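Local atomic coordinates of lectin-related NK cell receptor LY49L1 (PDB entry 3G8K), a protein that is a natural killer cell receptor of the Ly49 family, whose members recognise MHC class I molecules through a C-type lectin-like domain like the one described here. Residues A[15-20]-A[48-53]; A[29-34]-A[117-122]; A[43-48]-A[76-81]. The protein carries 1 engineered substitution. All coordinates share one frame; numbering follows the deposited sequence.

Interaction 1. Residues A[15-20]-A[48-53]; sequences GIKCYY and EDELKF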
loop_
_atom_site.group_PDB
_atom_site.type_symbol
_atom_site.label_atom_id
_atom_site.label_comp_id
_atom_site.label_asym_id
_atom_site.label_seq_id
_atom_site.Cartn_x
_atom_site.Cartn_y
_atom_site.Cartn_z
ATOM N N GLY A 15 1.612 11.030 1.144
ATOM C CA GLY A 15 1.816 12.464 0.977
ATOM C C GLY A 15 1.397 12.806 -0.424
ATOM O O GLY A 15 0.257 12.476 -0.829
ATOM N N ILE A 16 2.337 13.378 -1.196
ATOM C CA ILE A 16 2.102 13.861 -2.578
ATOM C C ILE A 16 2.612 12.925 -3.705
ATOM O O ILE A 16 2.598 13.303 -4.842
ATOM C CB ILE A 16 2.641 15.368 -2.683
ATOM C CG1 ILE A 16 1.578 16.399 -3.103
ATOM C CG2 ILE A 16 3.938 15.483 -3.394
ATOM C CD1 ILE A 16 1.439 16.629 -4.599
ATOM N N LYS A 17 3.009 11.695 -3.395
ATOM C CA LYS A 17 3.661 10.755 -4.317
ATOM C C LYS A 17 2.951 9.352 -4.279
ATOM O O LYS A 17 2.737 8.796 -3.195
ATOM C CB LYS A 17 5.188 10.573 -3.995
ATOM C CG LYS A 17 5.995 9.822 -5.124
ATOM C CD LYS A 17 7.540 9.826 -5.012
ATOM C CE LYS A 17 8.112 11.054 -4.303
ATOM N NZ LYS A 17 9.503 10.699 -3.980
ATOM N N CYS A 18 2.623 8.786 -5.434
ATOM C CA CYS A 18 2.215 7.354 -5.511
ATOM C C CYS A 18 3.319 6.431 -6.054
ATOM O O CYS A 18 4.305 6.937 -6.535
ATOM C CB CYS A 18 0.955 7.270 -6.309
ATOM S SG CYS A 18 -0.352 8.282 -5.487
ATOM N N TYR A 19 3.129 5.090 -5.978
ATOM C CA TYR A 19 4.139 4.071 -6.187
ATOM C C TYR A 19 3.467 2.948 -6.920
ATOM O O TYR A 19 2.465 2.409 -6.453
ATOM C CB TYR A 19 4.617 3.530 -4.839
ATOM C CG TYR A 19 5.198 4.671 -3.952
ATOM C CD1 TYR A 19 4.396 5.300 -2.964
ATOM C CD2 TYR A 19 6.500 5.101 -4.121
ATOM C CE1 TYR A 19 4.925 6.392 -2.149
ATOM C CE2 TYR A 19 7.041 6.188 -3.285
ATOM C CZ TYR A 19 6.206 6.822 -2.376
ATOM O OH TYR A 19 6.729 7.792 -1.524
ATOM N N TYR A 20 4.045 2.575 -8.034
ATOM C CA TYR A 20 3.428 1.560 -8.989
ATOM C C TYR A 20 4.496 0.484 -9.221
ATOM O O TYR A 20 5.670 0.782 -9.113
ATOM C CB TYR A 20 3.038 2.270 -10.310
ATOM C CG TYR A 20 2.213 3.548 -10.110
ATOM C CD1 TYR A 20 2.826 4.794 -10.000
ATOM C CD2 TYR A 20 0.831 3.493 -10.015
ATOM C CE1 TYR A 20 2.057 5.935 -9.780
ATOM C CE2 TYR A 20 0.075 4.635 -9.846
ATOM C CZ TYR A 20 0.697 5.829 -9.681
ATOM O OH TYR A 20 -0.091 6.925 -9.540
ATOM N N GLU A 48 14.428 10.763 4.487
ATOM C CA GLU A 48 14.394 9.662 5.443
ATOM C C GLU A 48 12.976 9.238 5.840
ATOM O O GLU A 48 12.710 8.012 5.956
ATOM C CB GLU A 48 15.230 9.990 6.681
ATOM C CG GLU A 48 16.802 10.027 6.451
ATOM C CD GLU A 48 17.279 11.263 5.638
ATOM O OE1 GLU A 48 18.489 11.287 5.245
ATOM O OE2 GLU A 48 16.471 12.247 5.436
ATOM N N ASP A 49 12.086 10.221 6.025
ATOM C CA ASP A 49 10.642 9.978 6.282
ATOM C C ASP A 49 10.037 9.065 5.237
ATOM O O ASP A 49 9.289 8.115 5.559
ATOM C CB ASP A 49 9.858 11.306 6.293
ATOM C CG ASP A 49 8.403 11.165 6.785
ATOM O OD1 ASP A 49 8.218 10.839 7.988
ATOM O OD2 ASP A 49 7.430 11.426 5.999
ATOM N N GLU A 50 10.371 9.350 3.983
ATOM C CA GLU A 50 9.814 8.602 2.838
ATOM C C GLU A 50 10.357 7.171 2.744
ATOM O O GLU A 50 9.613 6.219 2.716
ATOM C CB GLU A 50 9.993 9.406 1.544
ATOM C CG GLU A 50 9.465 8.679 0.337
ATOM C CD GLU A 50 9.769 9.420 -0.934
ATOM O OE1 GLU A 50 9.271 9.018 -1.987
ATOM O OE2 GLU A 50 10.492 10.418 -0.860
ATOM N N LEU A 51 11.674 7.048 2.791
ATOM C CA LEU A 51 12.336 5.794 3.033
ATOM C C LEU A 51 11.757 4.946 4.187
ATOM O O LEU A 51 11.560 3.729 4.000
ATOM C CB LEU A 51 13.844 5.989 3.239
ATOM C CG LEU A 51 14.633 4.662 3.243
ATOM C CD1 LEU A 51 14.567 3.779 1.964
ATOM C CD2 LEU A 51 15.996 4.945 3.678
ATOM N N LYS A 52 11.534 5.556 5.369
ATOM C CA LYS A 52 10.881 4.841 6.511
ATOM C C LYS A 52 9.563 4.217 6.135
ATOM O O LYS A 52 9.337 3.004 6.358
ATOM C CB LYS A 52 10.707 5.771 7.694
ATOM C CG LYS A 52 11.987 5.935 8.502
ATOM C CD LYS A 52 11.885 7.228 9.390
ATOM C CE LYS A 52 12.975 7.246 10.498
ATOM N NZ LYS A 52 14.332 7.150 9.862
ATOM N N PHE A 53 8.697 5.011 5.509
ATOM C CA PHE A 53 7.437 4.524 5.002
ATOM C C PHE A 53 7.554 3.397 3.950
ATOM O O PHE A 53 6.878 2.357 4.060
ATOM C CB PHE A 53 6.580 5.668 4.462
ATOM C CG PHE A 53 5.599 5.196 3.405
ATOM C CD1 PHE A 53 4.435 4.488 3.789
ATOM C CD2 PHE A 53 5.854 5.413 2.030
ATOM C CE1 PHE A 53 3.534 3.994 2.832
ATOM C CE2 PHE A 53 4.975 4.906 1.063
ATOM C CZ PHE A 53 3.789 4.207 1.460
#
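The phenol of Tyr19 and the phenyl of Phe53 meet obliquely, planes 46° apart, neither stacked nor edge-to-face. Tyr19 CE1 comes up to the edge of the Phe53 ring, 3.5 Å from Phe53 CE2, while at the hydroxyl end of Tyr19 one carboxylate oxygen, Glu50 OE1, lies at the ring's edge, in its plane. There Tyr19 OH donates to Glu50 OE1 at 2.9 Å, reaching it on the anti side and 30° out of the carboxylate plane. Lys17 NZ takes the syn lone pair of the same oxygen in a salt bridge, with Lys17 NZ to Glu50 OE1 at 2.6 Å. The extended chain of Glu50, CG anti to the backbone N (chi1 179°), carries OE1 out to both donors. With OE2 accepting from the backbone N of Asp46, both oxygens of this buried carboxylate are bonded. Lys17 NZ also binds Asp46 OD1 and Lys44 O, so its buried charge is shared among several acceptors and probably offset by two carboxylates. The contact joins strand 17-21, which pairs with strand 118-124, to the start of helix 48-57. Phe12 meets both aromatic rings, Tyr14 stacks on Phe53, and Tyr10 of the second subunit also packs on Phe53, placing this layer beside the dimer interface.

Interaction 2. Residues A[29-34]-A[117-122]; sequences SGCKQT and FICICG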
loop_
_atom_site.group_PDB
_atom_site.type_symbol
_atom_site.label_atom_id
_atom_site.label_comp_id
_atom_site.label_asym_id
_atom_site.label_seq_id
_atom_site.Cartn_x
_atom_site.Cartn_y
_atom_site.Cartn_z
ATOM N N SER A 29 18.175 -0.895 -16.185
ATOM C CA SER A 29 17.975 -0.014 -17.345
ATOM C C SER A 29 16.599 -0.270 -17.922
ATOM O O SER A 29 15.957 0.608 -18.408
ATOM C CB SER A 29 19.065 -0.295 -18.412
ATOM O OG SER A 29 20.017 0.762 -18.412
ATOM N N GLY A 30 16.221 -1.525 -17.975
ATOM C CA GLY A 30 14.961 -1.868 -18.495
ATOM C C GLY A 30 13.774 -1.403 -17.703
ATOM O O GLY A 30 12.693 -1.292 -18.266
ATOM N N CYS A 31 13.985 -1.187 -16.392
ATOM C CA CYS A 31 13.028 -0.686 -15.439
ATOM C C CYS A 31 12.946 0.811 -15.617
ATOM O O CYS A 31 11.888 1.422 -15.479
ATOM C CB CYS A 31 13.506 -0.961 -13.973
ATOM S SG CYS A 31 13.052 -2.518 -13.274
ATOM N N LYS A 32 14.093 1.413 -15.799
ATOM C CA LYS A 32 14.138 2.848 -15.983
ATOM C C LYS A 32 13.310 3.154 -17.228
ATOM O O LYS A 32 12.400 4.019 -17.191
ATOM C CB LYS A 32 15.566 3.343 -16.098
ATOM C CG LYS A 32 15.609 4.817 -16.084
ATOM C CD LYS A 32 16.513 5.373 -17.123
ATOM C CE LYS A 32 16.821 6.781 -16.658
ATOM N NZ LYS A 32 17.387 7.634 -17.693
ATOM N N GLN A 33 13.566 2.412 -18.306
ATOM C CA GLN A 33 12.762 2.648 -19.476
ATOM C C GLN A 33 11.278 2.235 -19.428
ATOM O O GLN A 33 10.452 2.910 -20.011
ATOM C CB GLN A 33 13.495 2.229 -20.761
ATOM C CG GLN A 33 14.286 3.455 -21.374
ATOM C CD GLN A 33 13.789 3.914 -22.760
ATOM O OE1 GLN A 33 12.745 3.446 -23.263
ATOM N NE2 GLN A 33 14.564 4.805 -23.406
ATOM N N THR A 34 10.937 1.169 -18.709
ATOM C CA THR A 34 9.529 0.799 -18.466
ATOM C C THR A 34 8.781 1.841 -17.625
ATOM O O THR A 34 7.703 2.263 -17.984
ATOM C CB THR A 34 9.415 -0.551 -17.807
ATOM O OG1 THR A 34 10.025 -1.522 -18.663
ATOM C CG2 THR A 34 7.968 -0.936 -17.564
ATOM N N PHE A 117 15.300 -7.196 -10.950
ATOM C CA PHE A 117 14.471 -6.926 -9.744
ATOM C C PHE A 117 13.115 -6.240 -10.129
ATOM O O PHE A 117 12.949 -5.761 -11.254
ATOM C CB PHE A 117 15.291 -6.086 -8.690
ATOM C CG PHE A 117 16.511 -6.843 -8.172
ATOM C CD1 PHE A 117 17.783 -6.510 -8.573
ATOM C CD2 PHE A 117 16.354 -7.925 -7.332
ATOM C CE1 PHE A 117 18.900 -7.210 -8.113
ATOM C CE2 PHE A 117 17.462 -8.651 -6.899
ATOM C CZ PHE A 117 18.732 -8.261 -7.277
ATOM N N ILE A 118 12.142 -6.274 -9.218
ATOM C CA ILE A 118 10.872 -5.545 -9.396
ATOM C C ILE A 118 11.184 -4.057 -9.585
ATOM O O ILE A 118 11.922 -3.511 -8.824
ATOM C CB ILE A 118 9.886 -5.774 -8.244
ATOM C CG1 ILE A 118 9.494 -7.278 -8.102
ATOM C CG2 ILE A 118 8.538 -4.954 -8.454
ATOM C CD1 ILE A 118 8.944 -7.857 -9.404
ATOM N N CYS A 119 10.607 -3.427 -10.600
ATOM C CA CYS A 119 10.643 -1.939 -10.729
ATOM C C CYS A 119 9.610 -1.262 -9.841
ATOM O O CYS A 119 8.424 -1.590 -9.852
ATOM C CB CYS A 119 10.466 -1.463 -12.207
ATOM S SG CYS A 119 11.047 -2.624 -13.487
ATOM N N ILE A 120 10.067 -0.321 -9.014
ATOM C CA ILE A 120 9.103 0.567 -8.418
ATOM C C ILE A 120 9.289 1.937 -9.094
ATOM O O ILE A 120 10.416 2.533 -9.067
ATOM C CB ILE A 120 9.146 0.606 -6.893
ATOM C CG1 ILE A 120 8.128 1.592 -6.345
ATOM C CG2 ILE A 120 10.545 0.987 -6.362
ATOM C CD1 ILE A 120 8.133 1.587 -4.798
ATOM N N CYS A 121 8.204 2.351 -9.773
ATOM C CA CYS A 121 8.065 3.648 -10.450
ATOM C C CYS A 121 7.348 4.682 -9.571
ATOM O O CYS A 121 6.338 4.398 -9.009
ATOM C CB CYS A 121 7.236 3.475 -11.687
ATOM S SG CYS A 121 7.824 2.134 -12.774
ATOM N N GLY A 122 7.860 5.882 -9.411
ATOM C CA GLY A 122 7.042 6.881 -8.716
ATOM C C GLY A 122 6.499 7.954 -9.658
ATOM O O GLY A 122 7.063 8.210 -10.726
#
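Cys31 and Cys119 turn their side chains toward one another and close a disulfide, SG to SG 2.0 Å, between a helix and a strand. The two halves are twisted about the sulfur bridge by a chi3 of -74°, a left-handed turn that brings Cys31 CB to 3.6 Å from Cys119 CB. The backbones are correspondingly near, with Cys31 CA 5.4 Å from Cys119 CA. The two cysteines reach the bridge unequally: Cys31 holds its SG beside the backbone N at a chi1 of -88°, whereas the SG of Cys119 is swung to -28°, well off a staggered position. Cys31 SG also passes 3.8 Å from the backbone oxygen of Phe117, a plain packing contact at the beginning of the second segment. The neighbouring isoleucines of the strand, Ile118 and Ile120, send their side chains away from the helix, as expected from alternation along a strand, and pack on strand 62-70 instead.

Three residues further along the helix, Thr34 also faces the strand, but its hydroxyl turns back to its own helix. Thr34 OG1 gives a hydrogen bond to Gly30 O at 2.7 Å, and that carbonyl also takes the backbone N of Thr34, so one oxygen receives two bonds from a single residue. A second disulfide, Cys35 to Cys121, repeats the link one helical turn later, and Trp64 and Leu42 pack beside Cys31. Helix 28-37 is thereby fastened covalently at two points to strand 118-124, itself flanked by strands 17-21, 41-42 and 62-70; a bond from the first helix to the last strand is a classic feature of C-type lectin-like domains.

Interaction 3. Residues A[43-48]-A[76-81]; sequences LKIDNE and WAWINN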
loop_
_atom_site.group_PDB
_atom_site.type_symbol
_atom_site.label_atom_id
_atom_site.label_comp_id
_atom_site.label_asym_id
_atom_site.label_seq_id
_atom_site.Cartn_x
_atom_site.Cartn_y
_atom_site.Cartn_z
ATOM N N LEU A 43 11.909 4.988 -9.262
ATOM C CA LEU A 43 11.562 5.753 -8.073
ATOM C C LEU A 43 12.737 6.570 -7.484
ATOM O O LEU A 43 13.838 6.076 -7.229
ATOM C CB LEU A 43 10.884 4.879 -6.985
ATOM C CG LEU A 43 10.746 5.589 -5.597
ATOM C CD1 LEU A 43 9.511 6.462 -5.679
ATOM C CD2 LEU A 43 10.566 4.646 -4.404
ATOM N N LYS A 44 12.458 7.848 -7.264
ATOM C CA LYS A 44 13.380 8.689 -6.489
ATOM C C LYS A 44 12.884 8.981 -5.051
ATOM O O LYS A 44 11.759 9.406 -4.889
ATOM C CB LYS A 44 13.566 10.017 -7.209
ATOM C CG LYS A 44 14.426 11.000 -6.337
ATOM C CD LYS A 44 14.707 12.286 -7.069
ATOM C CE LYS A 44 13.422 13.097 -7.263
ATOM N NZ LYS A 44 13.446 14.208 -6.214
ATOM N N ILE A 45 13.768 8.853 -4.054
ATOM C CA ILE A 45 13.401 8.813 -2.688
ATOM C C ILE A 45 13.929 10.188 -2.155
ATOM O O ILE A 45 15.088 10.557 -2.333
ATOM C CB ILE A 45 13.979 7.585 -1.897
ATOM C CG1 ILE A 45 13.615 6.231 -2.533
ATOM C CG2 ILE A 45 13.482 7.557 -0.358
ATOM C CD1 ILE A 45 14.019 5.040 -1.665
ATOM N N ASP A 46 13.028 10.949 -1.556
ATOM C CA ASP A 46 13.276 12.362 -1.296
ATOM C C ASP A 46 13.859 12.659 0.042
ATOM O O ASP A 46 14.486 13.718 0.203
ATOM C CB ASP A 46 11.962 13.120 -1.472
ATOM C CG ASP A 46 11.696 13.421 -2.894
ATOM O OD1 ASP A 46 10.588 13.157 -3.321
ATOM O OD2 ASP A 46 12.641 13.878 -3.602
ATOM N N ASN A 47 13.637 11.773 1.009
ATOM C CA ASN A 47 14.058 11.960 2.401
ATOM C C ASN A 47 13.912 10.702 3.261
ATOM O O ASN A 47 13.389 9.687 2.808
ATOM C CB ASN A 47 13.323 13.164 3.031
ATOM C CG ASN A 47 11.834 13.045 2.925
ATOM O OD1 ASN A 47 11.263 12.129 3.469
ATOM N ND2 ASN A 47 11.185 13.963 2.243
ATOM N N GLU A 48 14.428 10.763 4.487
ATOM C CA GLU A 48 14.394 9.662 5.443
ATOM C C GLU A 48 12.976 9.238 5.840
ATOM O O GLU A 48 12.710 8.012 5.956
ATOM C CB GLU A 48 15.230 9.990 6.681
ATOM C CG GLU A 48 16.802 10.027 6.451
ATOM C CD GLU A 48 17.279 11.263 5.638
ATOM O OE1 GLU A 48 18.489 11.287 5.245
ATOM O OE2 GLU A 48 16.471 12.247 5.436
ATOM N N TRP A 76 26.925 8.714 -6.231
ATOM C CA TRP A 76 25.624 8.152 -6.489
ATOM C C TRP A 76 24.712 9.284 -6.863
ATOM O O TRP A 76 24.748 10.341 -6.224
ATOM C CB TRP A 76 25.104 7.398 -5.246
ATOM C CG TRP A 76 25.857 6.130 -5.074
ATOM C CD1 TRP A 76 27.039 5.988 -4.453
ATOM C CD2 TRP A 76 25.516 4.840 -5.602
ATOM N NE1 TRP A 76 27.485 4.702 -4.548
ATOM C CE2 TRP A 76 26.571 3.970 -5.265
ATOM C CE3 TRP A 76 24.422 4.340 -6.324
ATOM C CZ2 TRP A 76 26.546 2.625 -5.565
ATOM C CZ3 TRP A 76 24.406 3.011 -6.635
ATOM C CH2 TRP A 76 25.458 2.170 -6.249
ATOM N N ALA A 77 23.915 9.093 -7.908
ATOM C CA ALA A 77 23.045 10.153 -8.367
ATOM C C ALA A 77 21.639 9.688 -8.727
ATOM O O ALA A 77 21.477 8.621 -9.343
ATOM C CB ALA A 77 23.679 10.937 -9.510
ATOM N N TRP A 78 20.620 10.448 -8.288
ATOM C CA TRP A 78 19.209 10.136 -8.660
ATOM C C TRP A 78 19.064 10.390 -10.175
ATOM O O TRP A 78 19.690 11.288 -10.715
ATOM C CB TRP A 78 18.208 10.950 -7.783
ATOM C CG TRP A 78 18.302 10.568 -6.244
ATOM C CD1 TRP A 78 18.929 11.295 -5.233
ATOM C CD2 TRP A 78 17.763 9.392 -5.623
ATOM N NE1 TRP A 78 18.852 10.602 -4.036
ATOM C CE2 TRP A 78 18.102 9.436 -4.257
ATOM C CE3 TRP A 78 17.032 8.262 -6.130
ATOM C CZ2 TRP A 78 17.726 8.422 -3.354
ATOM C CZ3 TRP A 78 16.671 7.263 -5.205
ATOM C CH2 TRP A 78 17.010 7.345 -3.860
ATOM N N ILE A 79 18.314 9.572 -10.895
ATOM C CA ILE A 79 18.164 9.805 -12.345
ATOM C C ILE A 79 17.658 11.214 -12.727
ATOM O O ILE A 79 16.922 11.884 -11.961
ATOM C CB ILE A 79 17.360 8.673 -13.094
ATOM C CG1 ILE A 79 15.968 8.477 -12.515
ATOM C CG2 ILE A 79 18.163 7.378 -13.110
ATOM C CD1 ILE A 79 15.136 7.499 -13.310
ATOM N N ASN A 80 18.119 11.669 -13.888
ATOM C CA ASN A 80 17.814 12.982 -14.444
ATOM C C ASN A 80 18.156 14.111 -13.492
ATOM O O ASN A 80 17.380 15.070 -13.343
ATOM C CB ASN A 80 16.350 13.081 -14.915
ATOM C CG ASN A 80 15.942 11.922 -15.860
ATOM O OD1 ASN A 80 16.770 11.267 -16.541
ATOM N ND2 ASN A 80 14.640 11.680 -15.907
ATOM N N ASN A 81 19.305 13.995 -12.845
ATOM C CA ASN A 81 19.766 15.021 -11.905
ATOM C C ASN A 81 18.743 15.327 -10.818
ATOM O O ASN A 81 18.576 16.502 -10.458
ATOM C CB ASN A 81 20.045 16.334 -12.678
ATOM C CG ASN A 81 20.973 16.128 -13.871
ATOM O OD1 ASN A 81 20.556 16.240 -15.061
ATOM N ND2 ASN A 81 22.224 15.777 -13.568
#
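Trp78 of strand 75-78 lays one face of its indole against Lys44 and Ile45. Before it, Ala77 bonds through its backbone to Ser68, holding the strand antiparallel to strand 62-70. Trp78 itself projects toward the loop, and Lys44 crosses it at about a right angle: the aliphatic Lys44 CG stands 3.5 Å above the ring plane, toward the rim, and is 3.8 Å from Trp78 CD2. The main chain shares this face, with Lys44 CA 3.7 Å from Trp78 CE3 and Ile45 N 3.5 Å from Trp78 CZ3. The carbonyl oxygen of Ile45 also hangs over the rim, while its hydrogen bond comes from Ser84 OG. Farther out on the indole, Ile45 CB touches Trp78 CH2 at 3.6 Å. Of the Lys44 side chain, the aliphatic part rests on the ring. This chain, anti through chi2, bends at chi3 (68°), and the ammonium leads away to Pro83 O and to the syn lone pair of Asp46 OD2, with Lys44 NZ to Asp46 OD2 at 2.8 Å. Next in sequence, Ile79 continues the pairing by a backbone bond to Gly66, and its side chain packs on Trp28 and Lys32 of helix 28-37. Trp78 also touches Leu67, and Ile45 touches Ile65. Ile65 and Leu67, with Trp64 and Gly66, spell the WIGL motif of C-type lectin-like domains, so the contact belongs to the hydrophobic core built on that motif.

How the interactions relate
Interactions 1 and 3 are buried, whereas interaction 2 is partly buried and lies on the opposite side of the chain's centre from both. Their chemistry differs: charge and hydroxyl groups meet beside an aromatic layer at 15-20/48-53, a covalent bridge does the joining at 29-34/117-122, and indole packing dominates at 43-48/76-81. All three reach the same sheet. Segment 43-48 runs straight into helix 48-57, with Glu48 common to both contacts, and the polar groups of interaction 1 meet those of the loop of interaction 3. Strand 118-124 ties interaction 2 to the others through backbone pairs, Tyr20 with Cys121 and Leu43 with Ile120, and Ile120 packs on Tyr19.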